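Local coordinates for pentatricopeptide repeat-containing protein 10, chloroplastic (Zea mays, PDB 4M59) that binds specific single-stranded RNA elements between chloroplast genes and blocks exonucleases there, so stabilising the mRNAs, at residues M367-Y370 and V371-L375; N351-T354 and W355-L359; L59-A62 and G63-A67; S17-L20 and P21-A24. The protein carries 4 engineered substitutions. All blocks are in the same frame, centred on the assembly; numbering follows the deposited sequence.

Interaction 1 (M367-Y370 and V371-L375). With PO4 (phosphate ion), chain E.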
loop_
_atom_site.group_PDB
_atom_site.type_symbol
_atom_site.label_atom_id
_atom_site.label_comp_id
_atom_site.label_asym_id
_atom_site.label_seq_id
_atom_site.Cartn_x
_atom_site.Cartn_y
_atom_site.Cartn_z
ATOM N N MET A 367 -2.443 -10.327 -19.807
ATOM C CA MET A 367 -2.720 -8.897 -19.831
ATOM C C MET A 367 -2.433 -8.290 -21.198
ATOM O O MET A 367 -3.078 -7.329 -21.608
ATOM C CB MET A 367 -1.899 -8.180 -18.757
ATOM C CG MET A 367 -1.848 -6.669 -18.922
ATOM S SD MET A 367 -1.042 -5.835 -17.546
ATOM C CE MET A 367 -0.988 -4.154 -18.158
ATOM N N GLU A 368 -1.459 -8.857 -21.901
ATOM C CA GLU A 368 -1.062 -8.347 -23.207
ATOM C C GLU A 368 -2.209 -8.375 -24.211
ATOM O O GLU A 368 -2.369 -7.449 -25.005
ATOM C CB GLU A 368 0.127 -9.136 -23.750
ATOM C CG GLU A 368 0.434 -8.853 -25.211
ATOM C CD GLU A 368 1.548 -9.728 -25.751
ATOM O OE1 GLU A 368 1.813 -9.665 -26.968
ATOM O OE2 GLU A 368 2.158 -10.475 -24.961
ATOM N N ASP A 369 -3.002 -9.439 -24.178
ATOM C CA ASP A 369 -4.098 -9.584 -25.103
ATOM C C ASP A 369 -5.210 -8.660 -24.718
ATOM O O ASP A 369 -5.947 -8.175 -25.557
ATOM C CB ASP A 369 -4.596 -11.013 -25.089
ATOM C CG ASP A 369 -5.560 -11.288 -26.180
ATOM O OD1 ASP A 369 -5.340 -10.797 -27.289
ATOM O OD2 ASP A 369 -6.548 -11.988 -25.927
ATOM N N TYR A 370 -5.327 -8.412 -23.428
ATOM C CA TYR A 370 -6.325 -7.507 -22.917
ATOM C C TYR A 370 -6.073 -6.129 -23.460
ATOM O O TYR A 370 -6.939 -5.532 -24.060
ATOM C CB TYR A 370 -6.275 -7.510 -21.402
ATOM C CG TYR A 370 -6.972 -6.368 -20.716
ATOM C CD1 TYR A 370 -8.326 -6.380 -20.494
ATOM C CD2 TYR A 370 -6.256 -5.300 -20.249
ATOM C CE1 TYR A 370 -8.935 -5.349 -19.853
ATOM C CE2 TYR A 370 -6.864 -4.275 -19.614
ATOM C CZ TYR A 370 -8.192 -4.300 -19.415
ATOM O OH TYR A 370 -8.762 -3.251 -18.775
ATOM N N VAL A 371 -4.862 -5.641 -23.263
ATOM C CA VAL A 371 -4.477 -4.333 -23.738
ATOM C C VAL A 371 -4.672 -4.205 -25.227
ATOM O O VAL A 371 -5.067 -3.168 -25.722
ATOM C CB VAL A 371 -3.021 -4.064 -23.410
ATOM C CG1 VAL A 371 -2.636 -2.677 -23.830
ATOM C CG2 VAL A 371 -2.796 -4.229 -21.943
ATOM N N THR A 372 -4.399 -5.275 -25.943
ATOM C CA THR A 372 -4.613 -5.273 -27.365
ATOM C C THR A 372 -6.089 -5.173 -27.631
ATOM O O THR A 372 -6.512 -4.515 -28.561
ATOM C CB THR A 372 -4.065 -6.536 -27.991
ATOM O OG1 THR A 372 -2.692 -6.681 -27.637
ATOM C CG2 THR A 372 -4.159 -6.452 -29.473
ATOM N N ARG A 373 -6.883 -5.816 -26.791
ATOM C CA ARG A 373 -8.319 -5.831 -26.986
ATOM C C ARG A 373 -8.942 -4.503 -26.633
ATOM O O ARG A 373 -10.011 -4.178 -27.110
ATOM C CB ARG A 373 -8.952 -6.950 -26.174
ATOM C CG ARG A 373 -10.123 -7.590 -26.850
ATOM C CD ARG A 373 -9.734 -8.096 -28.219
ATOM N NE ARG A 373 -8.914 -9.301 -28.195
ATOM C CZ ARG A 373 -7.966 -9.574 -29.085
ATOM N NH1 ARG A 373 -7.694 -8.724 -30.059
ATOM N NH2 ARG A 373 -7.276 -10.690 -28.994
ATOM N N VAL A 374 -8.264 -3.741 -25.792
ATOM C CA VAL A 374 -8.703 -2.415 -25.412
ATOM C C VAL A 374 -8.312 -1.425 -26.468
ATOM O O VAL A 374 -9.104 -0.607 -26.900
ATOM C CB VAL A 374 -8.034 -1.976 -24.121
ATOM C CG1 VAL A 374 -8.317 -0.542 -23.856
ATOM C CG2 VAL A 374 -8.508 -2.803 -22.978
ATOM N N LEU A 375 -7.067 -1.515 -26.889
ATOM C CA LEU A 375 -6.531 -0.673 -27.926
ATOM C C LEU A 375 -7.289 -0.859 -29.225
ATOM O O LEU A 375 -7.441 0.057 -30.004
ATOM C CB LEU A 375 -5.073 -1.028 -28.103
ATOM C CG LEU A 375 -4.240 -0.404 -29.203
ATOM C CD1 LEU A 375 -4.389 1.071 -29.193
ATOM C CD2 LEU A 375 -2.823 -0.780 -28.928
HETATM P P PO4 E . -5.024 -14.154 -30.633
HETATM O O1 PO4 E . -6.065 -13.099 -30.350
HETATM O O2 PO4 E . -4.810 -14.994 -29.397
HETATM O O3 PO4 E . -5.496 -15.036 -31.765
HETATM O O4 PO4 E . -3.726 -13.490 -31.022
#

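Interaction 2 (N351-T354 and W355-L359)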
loop_
_atom_site.group_PDB
_atom_site.type_symbol
_atom_site.label_atom_id
_atom_site.label_comp_id
_atom_site.label_asym_id
_atom_site.label_seq_id
_atom_site.Cartn_x
_atom_site.Cartn_y
_atom_site.Cartn_z
ATOM N N ASN A 351 -14.793 7.575 -22.299
ATOM C CA ASN A 351 -14.052 8.800 -22.376
ATOM C C ASN A 351 -12.602 8.507 -22.115
ATOM O O ASN A 351 -12.227 7.368 -21.947
ATOM C CB ASN A 351 -14.588 9.802 -21.365
ATOM C CG ASN A 351 -14.854 9.190 -20.021
ATOM O OD1 ASN A 351 -15.498 9.791 -19.174
ATOM N ND2 ASN A 351 -14.368 7.985 -19.818
ATOM N N ARG A 352 -11.780 9.553 -22.094
ATOM C CA ARG A 352 -10.343 9.406 -21.889
ATOM C C ARG A 352 -10.044 8.798 -20.527
ATOM O O ARG A 352 -8.941 8.320 -20.268
ATOM C CB ARG A 352 -9.643 10.761 -22.013
ATOM C CG ARG A 352 -10.161 11.629 -23.146
ATOM C CD ARG A 352 -10.972 12.805 -22.621
ATOM N NE ARG A 352 -10.284 14.077 -22.814
ATOM C CZ ARG A 352 -10.870 15.266 -22.718
ATOM N NH1 ARG A 352 -12.160 15.351 -22.430
ATOM N NH2 ARG A 352 -10.163 16.373 -22.910
ATOM N N VAL A 353 -11.047 8.827 -19.659
ATOM C CA VAL A 353 -10.925 8.329 -18.307
ATOM C C VAL A 353 -11.246 6.867 -18.303
ATOM O O VAL A 353 -10.653 6.096 -17.580
ATOM C CB VAL A 353 -11.923 9.019 -17.404
ATOM C CG1 VAL A 353 -11.684 8.623 -15.982
ATOM C CG2 VAL A 353 -11.811 10.509 -17.559
ATOM N N THR A 354 -12.211 6.506 -19.130
ATOM C CA THR A 354 -12.608 5.132 -19.286
ATOM C C THR A 354 -11.452 4.321 -19.797
ATOM O O THR A 354 -11.113 3.312 -19.227
ATOM C CB THR A 354 -13.762 5.027 -20.248
ATOM O OG1 THR A 354 -14.888 5.702 -19.693
ATOM C CG2 THR A 354 -14.121 3.601 -20.467
ATOM N N TRP A 355 -10.819 4.785 -20.861
ATOM C CA TRP A 355 -9.703 4.066 -21.438
ATOM C C TRP A 355 -8.522 3.962 -20.501
ATOM O O TRP A 355 -7.905 2.918 -20.386
ATOM C CB TRP A 355 -9.263 4.731 -22.724
ATOM C CG TRP A 355 -10.323 4.788 -23.718
ATOM C CD1 TRP A 355 -10.845 5.890 -24.271
ATOM C CD2 TRP A 355 -11.015 3.685 -24.280
ATOM N NE1 TRP A 355 -11.822 5.556 -25.152
ATOM C CE2 TRP A 355 -11.939 4.197 -25.178
ATOM C CE3 TRP A 355 -10.938 2.310 -24.117
ATOM C CZ2 TRP A 355 -12.782 3.393 -25.902
ATOM C CZ3 TRP A 355 -11.772 1.519 -24.834
ATOM C CH2 TRP A 355 -12.680 2.055 -25.714
ATOM N N ASN A 356 -8.182 5.083 -19.875
ATOM C CA ASN A 356 -7.037 5.145 -18.977
ATOM C C ASN A 356 -7.245 4.228 -17.784
ATOM O O ASN A 356 -6.302 3.626 -17.273
ATOM C CB ASN A 356 -6.802 6.579 -18.504
ATOM C CG ASN A 356 -5.331 6.905 -18.338
ATOM O OD1 ASN A 356 -4.639 6.304 -17.515
ATOM N ND2 ASN A 356 -4.846 7.860 -19.120
ATOM N N THR A 357 -8.494 4.130 -17.344
ATOM C CA THR A 357 -8.847 3.255 -16.266
ATOM C C THR A 357 -8.603 1.848 -16.750
ATOM O O THR A 357 -8.057 1.028 -16.034
ATOM C CB THR A 357 -10.307 3.456 -15.880
ATOM O OG1 THR A 357 -10.510 4.816 -15.500
ATOM C CG2 THR A 357 -10.673 2.602 -14.731
ATOM N N MET A 358 -8.998 1.574 -17.988
ATOM C CA MET A 358 -8.859 0.235 -18.547
ATOM C C MET A 358 -7.406 -0.196 -18.725
ATOM O O MET A 358 -7.111 -1.387 -18.744
ATOM C CB MET A 358 -9.614 0.127 -19.874
ATOM C CG MET A 358 -11.096 0.438 -19.762
ATOM S SD MET A 358 -12.148 -0.968 -20.168
ATOM C CE MET A 358 -11.282 -2.301 -19.351
ATOM N N LEU A 359 -6.494 0.765 -18.856
ATOM C CA LEU A 359 -5.099 0.432 -19.073
ATOM C C LEU A 359 -4.268 0.584 -17.815
ATOM O O LEU A 359 -3.070 0.334 -17.817
ATOM C CB LEU A 359 -4.511 1.311 -20.160
ATOM C CG LEU A 359 -5.269 1.338 -21.467
ATOM C CD1 LEU A 359 -4.636 2.352 -22.341
ATOM C CD2 LEU A 359 -5.204 -0.005 -22.096
#

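Interaction 3 (L59-A62 and G63-A67)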
loop_
_atom_site.group_PDB
_atom_site.type_symbol
_atom_site.label_atom_id
_atom_site.label_comp_id
_atom_site.label_asym_id
_atom_site.label_seq_id
_atom_site.Cartn_x
_atom_site.Cartn_y
_atom_site.Cartn_z
ATOM N N LEU A 59 4.102 31.497 29.413
ATOM C CA LEU A 59 3.284 30.970 30.478
ATOM C C LEU A 59 4.144 30.220 31.454
ATOM O O LEU A 59 4.077 30.426 32.652
ATOM C CB LEU A 59 2.278 30.010 29.885
ATOM C CG LEU A 59 0.820 30.181 30.257
ATOM C CD1 LEU A 59 0.178 28.854 30.128
ATOM C CD2 LEU A 59 0.659 30.702 31.647
ATOM N N ARG A 60 4.956 29.320 30.913
ATOM C CA ARG A 60 5.853 28.510 31.722
ATOM C C ARG A 60 6.879 29.401 32.400
ATOM O O ARG A 60 7.289 29.144 33.530
ATOM C CB ARG A 60 6.557 27.462 30.860
ATOM C CG ARG A 60 5.641 26.757 29.874
ATOM C CD ARG A 60 6.051 25.306 29.678
ATOM N NE ARG A 60 5.476 24.436 30.696
ATOM C CZ ARG A 60 4.674 23.409 30.434
ATOM N NH1 ARG A 60 4.352 23.121 29.181
ATOM N NH2 ARG A 60 4.196 22.671 31.426
ATOM N N TRP A 61 7.290 30.457 31.706
ATOM C CA TRP A 61 8.231 31.398 32.280
ATOM C C TRP A 61 7.570 32.128 33.406
ATOM O O TRP A 61 7.990 32.027 34.548
ATOM C CB TRP A 61 8.696 32.419 31.261
ATOM C CG TRP A 61 9.683 33.375 31.835
ATOM C CD1 TRP A 61 11.003 33.151 32.033
ATOM C CD2 TRP A 61 9.426 34.698 32.304
ATOM N NE1 TRP A 61 11.593 34.251 32.592
ATOM C CE2 TRP A 61 10.642 35.216 32.769
ATOM C CE3 TRP A 61 8.290 35.494 32.377
ATOM C CZ2 TRP A 61 10.751 36.492 33.289
ATOM C CZ3 TRP A 61 8.401 36.748 32.901
ATOM C CH2 TRP A 61 9.620 37.242 33.347
ATOM N N ALA A 62 6.522 32.861 33.064
ATOM C CA ALA A 62 5.771 33.645 34.026
ATOM C C ALA A 62 5.351 32.787 35.195
ATOM O O ALA A 62 5.473 33.178 36.345
ATOM C CB ALA A 62 4.570 34.256 33.366
ATOM N N GLY A 63 4.875 31.596 34.887
ATOM C CA GLY A 63 4.494 30.661 35.912
ATOM C C GLY A 63 5.626 30.416 36.873
ATOM O O GLY A 63 5.424 30.365 38.071
ATOM N N LYS A 64 6.828 30.274 36.340
ATOM C CA LYS A 64 7.971 30.026 37.186
ATOM C C LYS A 64 8.345 31.255 37.999
ATOM O O LYS A 64 9.054 31.157 38.990
ATOM C CB LYS A 64 9.159 29.554 36.358
ATOM C CG LYS A 64 9.065 28.114 35.927
ATOM C CD LYS A 64 10.279 27.689 35.144
ATOM C CE LYS A 64 11.538 27.804 35.978
ATOM N NZ LYS A 64 12.735 27.247 35.270
ATOM N N GLU A 65 7.881 32.417 37.550
ATOM C CA GLU A 65 8.142 33.667 38.246
ATOM C C GLU A 65 6.976 33.988 39.168
ATOM O O GLU A 65 7.072 34.861 40.030
ATOM C CB GLU A 65 8.357 34.805 37.246
ATOM C CG GLU A 65 9.557 35.682 37.549
ATOM C CD GLU A 65 10.831 35.169 36.904
ATOM O OE1 GLU A 65 10.933 35.233 35.659
ATOM O OE2 GLU A 65 11.727 34.707 37.640
ATOM N N GLY A 66 5.875 33.272 38.975
ATOM C CA GLY A 66 4.701 33.444 39.795
ATOM C C GLY A 66 3.795 34.536 39.292
ATOM O O GLY A 66 3.020 35.102 40.044
ATOM N N ALA A 67 3.881 34.818 38.005
ATOM C CA ALA A 67 3.193 35.953 37.427
ATOM C C ALA A 67 2.016 35.562 36.552
ATOM O O ALA A 67 1.350 36.411 35.970
ATOM C CB ALA A 67 4.158 36.774 36.644
#

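Interaction 4 (S17-L20 and P21-A24)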
loop_
_atom_site.group_PDB
_atom_site.type_symbol
_atom_site.label_atom_id
_atom_site.label_comp_id
_atom_site.label_asym_id
_atom_site.label_seq_id
_atom_site.Cartn_x
_atom_site.Cartn_y
_atom_site.Cartn_z
ATOM N N SER A 17 9.610 36.987 17.512
ATOM C CA SER A 17 10.714 36.856 16.583
ATOM C C SER A 17 11.969 36.501 17.341
ATOM O O SER A 17 12.840 37.333 17.509
ATOM C CB SER A 17 10.929 38.158 15.835
ATOM O OG SER A 17 11.177 39.206 16.746
ATOM N N HIS A 18 12.047 35.265 17.813
ATOM C CA HIS A 18 13.218 34.802 18.539
ATOM C C HIS A 18 13.356 33.293 18.488
ATOM O O HIS A 18 12.364 32.579 18.459
ATOM C CB HIS A 18 13.163 35.257 19.988
ATOM C CG HIS A 18 14.315 34.781 20.808
ATOM N ND1 HIS A 18 15.397 35.583 21.100
ATOM C CD2 HIS A 18 14.553 33.595 21.406
ATOM C CE1 HIS A 18 16.255 34.902 21.832
ATOM N NE2 HIS A 18 15.763 33.696 22.038
ATOM N N PRO A 19 14.585 32.827 18.494
ATOM C CA PRO A 19 14.805 31.401 18.519
ATOM C C PRO A 19 14.138 30.791 19.725
ATOM O O PRO A 19 14.459 31.088 20.863
ATOM C CB PRO A 19 16.315 31.292 18.607
ATOM C CG PRO A 19 16.787 32.652 18.910
ATOM C CD PRO A 19 15.829 33.566 18.339
ATOM N N LEU A 20 13.181 29.943 19.424
ATOM C CA LEU A 20 12.410 29.227 20.415
ATOM C C LEU A 20 13.277 28.481 21.424
ATOM O O LEU A 20 13.072 28.621 22.618
ATOM C CB LEU A 20 11.437 28.287 19.707
ATOM C CG LEU A 20 10.203 27.709 20.380
ATOM C CD1 LEU A 20 9.867 28.482 21.619
ATOM C CD2 LEU A 20 9.043 27.743 19.400
ATOM N N PRO A 21 14.260 27.703 20.971
ATOM C CA PRO A 21 15.019 26.993 21.997
ATOM C C PRO A 21 15.934 27.856 22.869
ATOM O O PRO A 21 16.774 27.325 23.570
ATOM C CB PRO A 21 15.863 26.022 21.172
ATOM C CG PRO A 21 15.154 25.874 19.929
ATOM C CD PRO A 21 14.592 27.203 19.633
ATOM N N THR A 22 15.776 29.167 22.843
ATOM C CA THR A 22 16.591 30.065 23.630
ATOM C C THR A 22 15.737 31.126 24.276
ATOM O O THR A 22 16.254 32.047 24.853
ATOM C CB THR A 22 17.488 30.861 22.747
ATOM O OG1 THR A 22 16.735 31.927 22.157
ATOM C CG2 THR A 22 18.015 30.012 21.683
ATOM N N LEU A 23 14.429 30.992 24.189
ATOM C CA LEU A 23 13.545 32.084 24.556
ATOM C C LEU A 23 13.520 32.310 26.029
ATOM O O LEU A 23 13.139 33.352 26.498
ATOM C CB LEU A 23 12.150 31.785 24.059
ATOM C CG LEU A 23 11.099 32.832 24.300
ATOM C CD1 LEU A 23 11.477 34.070 23.573
ATOM C CD2 LEU A 23 9.820 32.300 23.791
ATOM N N ALA A 24 13.939 31.302 26.752
ATOM C CA ALA A 24 13.947 31.364 28.205
ATOM C C ALA A 24 14.842 32.476 28.695
ATOM O O ALA A 24 14.402 33.383 29.393
ATOM C CB ALA A 24 14.412 30.058 28.764
#

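Interaction 1 (M367-Y370 and V371-L375)
One turn of helix 367-380, in the predicted ninth PPR repeat, sets Tyr370 against Val374 and Asp369 against Arg373. Methyl CG2 of Val374 lies over one face of the Tyr370 ring, 4.0 Å from its centroid and 14° off the ring normal. This is a CH-pi contact. The nearest ring atom is Tyr370 CZ, 3.9 Å from Val374 CG2, so the methyl sits toward the rim near the hydroxyl end. With CG anti to the backbone N (chi1 164°), the Tyr370 ring lies beside its own carbonyl carbon and faces the next turn. Its hydroxyl is hydrogen-bonded to the carbonyl of Met358 on helix 352-359, and Phe333 stacks with the ring. Putting an alanine at Tyr370 would probably leave Val374 CG2 without its aromatic face and the Met358 carbonyl without this donor. Beside the ring, Met367 CG meets Val371 CG2 at 4.0 Å.

The polar pair is a salt bridge, with Asp369 OD1 2.6 Å from Arg373 NH2. A single oxygen meets a single nitrogen, and the two flat groups stand 80° apart. Bends in the arginine chain fold it back to the aspartate. Arg373 NH2 also makes a weak hydrogen bond of 3.0 Å to O1 of a phosphate ion, which Arg121 of the second subunit binds too. Arg373 NH1 pairs with Glu376. The backbone keeps its helical bonds, with Val371 N 3.0 Å from Met367 O. Such i to i+4 side-chain pairing is typical of an alpha helix, here one of the stacked helices of a PPR superhelix.

Interaction 2 (N351-T354 and W355-L359)
The indole of Trp355 meets Asn351 obliquely, with its CD1 3.1 Å from Asn351 O. The same carbonyl accepts the backbone hydrogen bond from Trp355 N, at 3.1 Å and nearly straight (166°). Trp355 CG stands beside its backbone N, anti to the carbonyl carbon (chi1 -59°), which turns the ring back toward the start of the helix. Further out the indole packs on Leu340 of helix 333-346 and on Val374 and Met378 of helix 367-380.

Asn351 is the N-cap residue of helix 352-359, in the predicted ninth repeat of the PPR superhelix. The turn that follows is therefore the first of the helix. Thr354 OG1 is hydrogen-bonded to Asn321 ND2 on helix 317-328, although its exact place in the model is less sure. One turn on, Thr357 N binds Val353 O at 2.9 Å. The Thr357 hydroxyl also turns back to that oxygen, because OG1 lies beside its own backbone N (chi1 -59°), although the modelled bond is too short to trust in detail. Met358 N binds Thr354 O at 3.0 Å. Asn356 CB rests 3.3 Å from Arg352 O. On another side of the helix Arg352, Val353 and Asn356 pack on Lys555, Ser560 and Gly558 of the second subunit.

Interaction 3 (L59-A62 and G63-A67)
Ala62 O is gripped by two sound hydrogen bonds, from Glu65 N and from Ala67 N, each 2.8 Å from Ala62 O. The donors come from opposite faces of the carbonyl plane, and neither lies on a lone pair. The Ala67 bond is almost perfectly straight (179°). Gly66 N adds a weak third bond to Ala62 O. The Ala67 N to Ala62 O bond and a weak Gly66 N to Gly63 O bond of 3.1 Å make the Schellman motif that ends helix 52-65. Gly66 is its C-prime residue, with positive phi (86°). A side chain at those backbone angles would jam against the preceding carbonyl O. The motif also brings methyls together, with Ala62 CB 4.2 Å from Ala67 CB.

One turn back, Gly63 N binds Leu59 O at 2.6 Å. A CB on Gly63 would run into that oxygen.

The side-chain contact is between Trp61 and Glu65. Trp61 CG stands anti to the backbone N, which carries the indole on toward Glu65. The carboxylate stands over one indole face, toward the rim, its plane 71° from the ring. Glu65 CD is 3.9 Å from Trp61 CZ2; the closer approach of OE1 is doubtful. Glu65 OE2 forms a salt bridge with Arg31. The indole packs on Arg31 and Leu34. With an alanine instead of Trp61, the Glu65 carboxylate would probably lose the face beneath it and a gap would open beside Leu34.

Helix 31-35 packs on Trp61, Glu65 and Ala67. Helix 70-82 receives Leu59, and helix 86-95 takes Arg60, whose NE is salt-bridged to Glu95.

Interaction 4 (S17-L20 and P21-A24)
His18 carries its CG opposite the backbone N (chi1 178°), and Thr22 holds OG1 between its backbone N and carbonyl carbon (chi1 79°). These two settings turn the imidazole edge and the hydroxyl toward each other. The modelled approach of His18 NE2 to Thr22 OG1 is too short to be real, so the exact place of both groups is doubtful. A weak bond of 3.3 Å from His18 NE2 to Thr22 O is subject to the same doubt. His18 CD2 also lies 3.8 Å from Leu23 CD1. The imidazole also stacks with Phe26.

The backbone is the firmer part. Thr22 N binds Pro19 O at 3.1 Å, which closes a turn through Leu20 and Pro21. Leu23 N then binds Leu20 O at 3.2 Å, with a fairly straight N-H (162°). In both bonds the donor sits above the carbonyl plane. Pro21, inside the turn, has no N-H to give, so the turn's bonds come from Thr22 N and Leu23 N. Thr22 CG2 packs on Pro19 CB at 3.7 Å. Leu20 CB touches Pro21 CD at 3.3 Å, and Leu20 also packs on Ser439 of the second subunit.

The turn leads from helix 8-16 into helix 23-29. Leu23, buried, rests on Trp54 and Ala57 of helix 52-65. The chemistry implies a turn held chiefly by its backbone bonds and by leucine and proline packing, with the histidine-threonine pair adding an uncertain polar touch.

In the fold
Interactions 1 and 2 belong to consecutive helices of the predicted ninth repeat and touch each other. Val374 packs on Trp355 and Leu359, and Val371 on Leu359. Both are partly buried, both reach the second subunit, and both are helical i to i+4 contacts. Interaction 1 adds charge at its outer edge, whereas interaction 2 starts from a helix cap. Interactions 3 and 4 lie far off near the N-terminus, with centres about 16 Å apart. Helix 52-65 serves both, since interaction 3 ends it and Leu23 of interaction 4 packs on it. Interaction 3 is partly buried and closes a helix. Interaction 4 is a surface turn that leads into one.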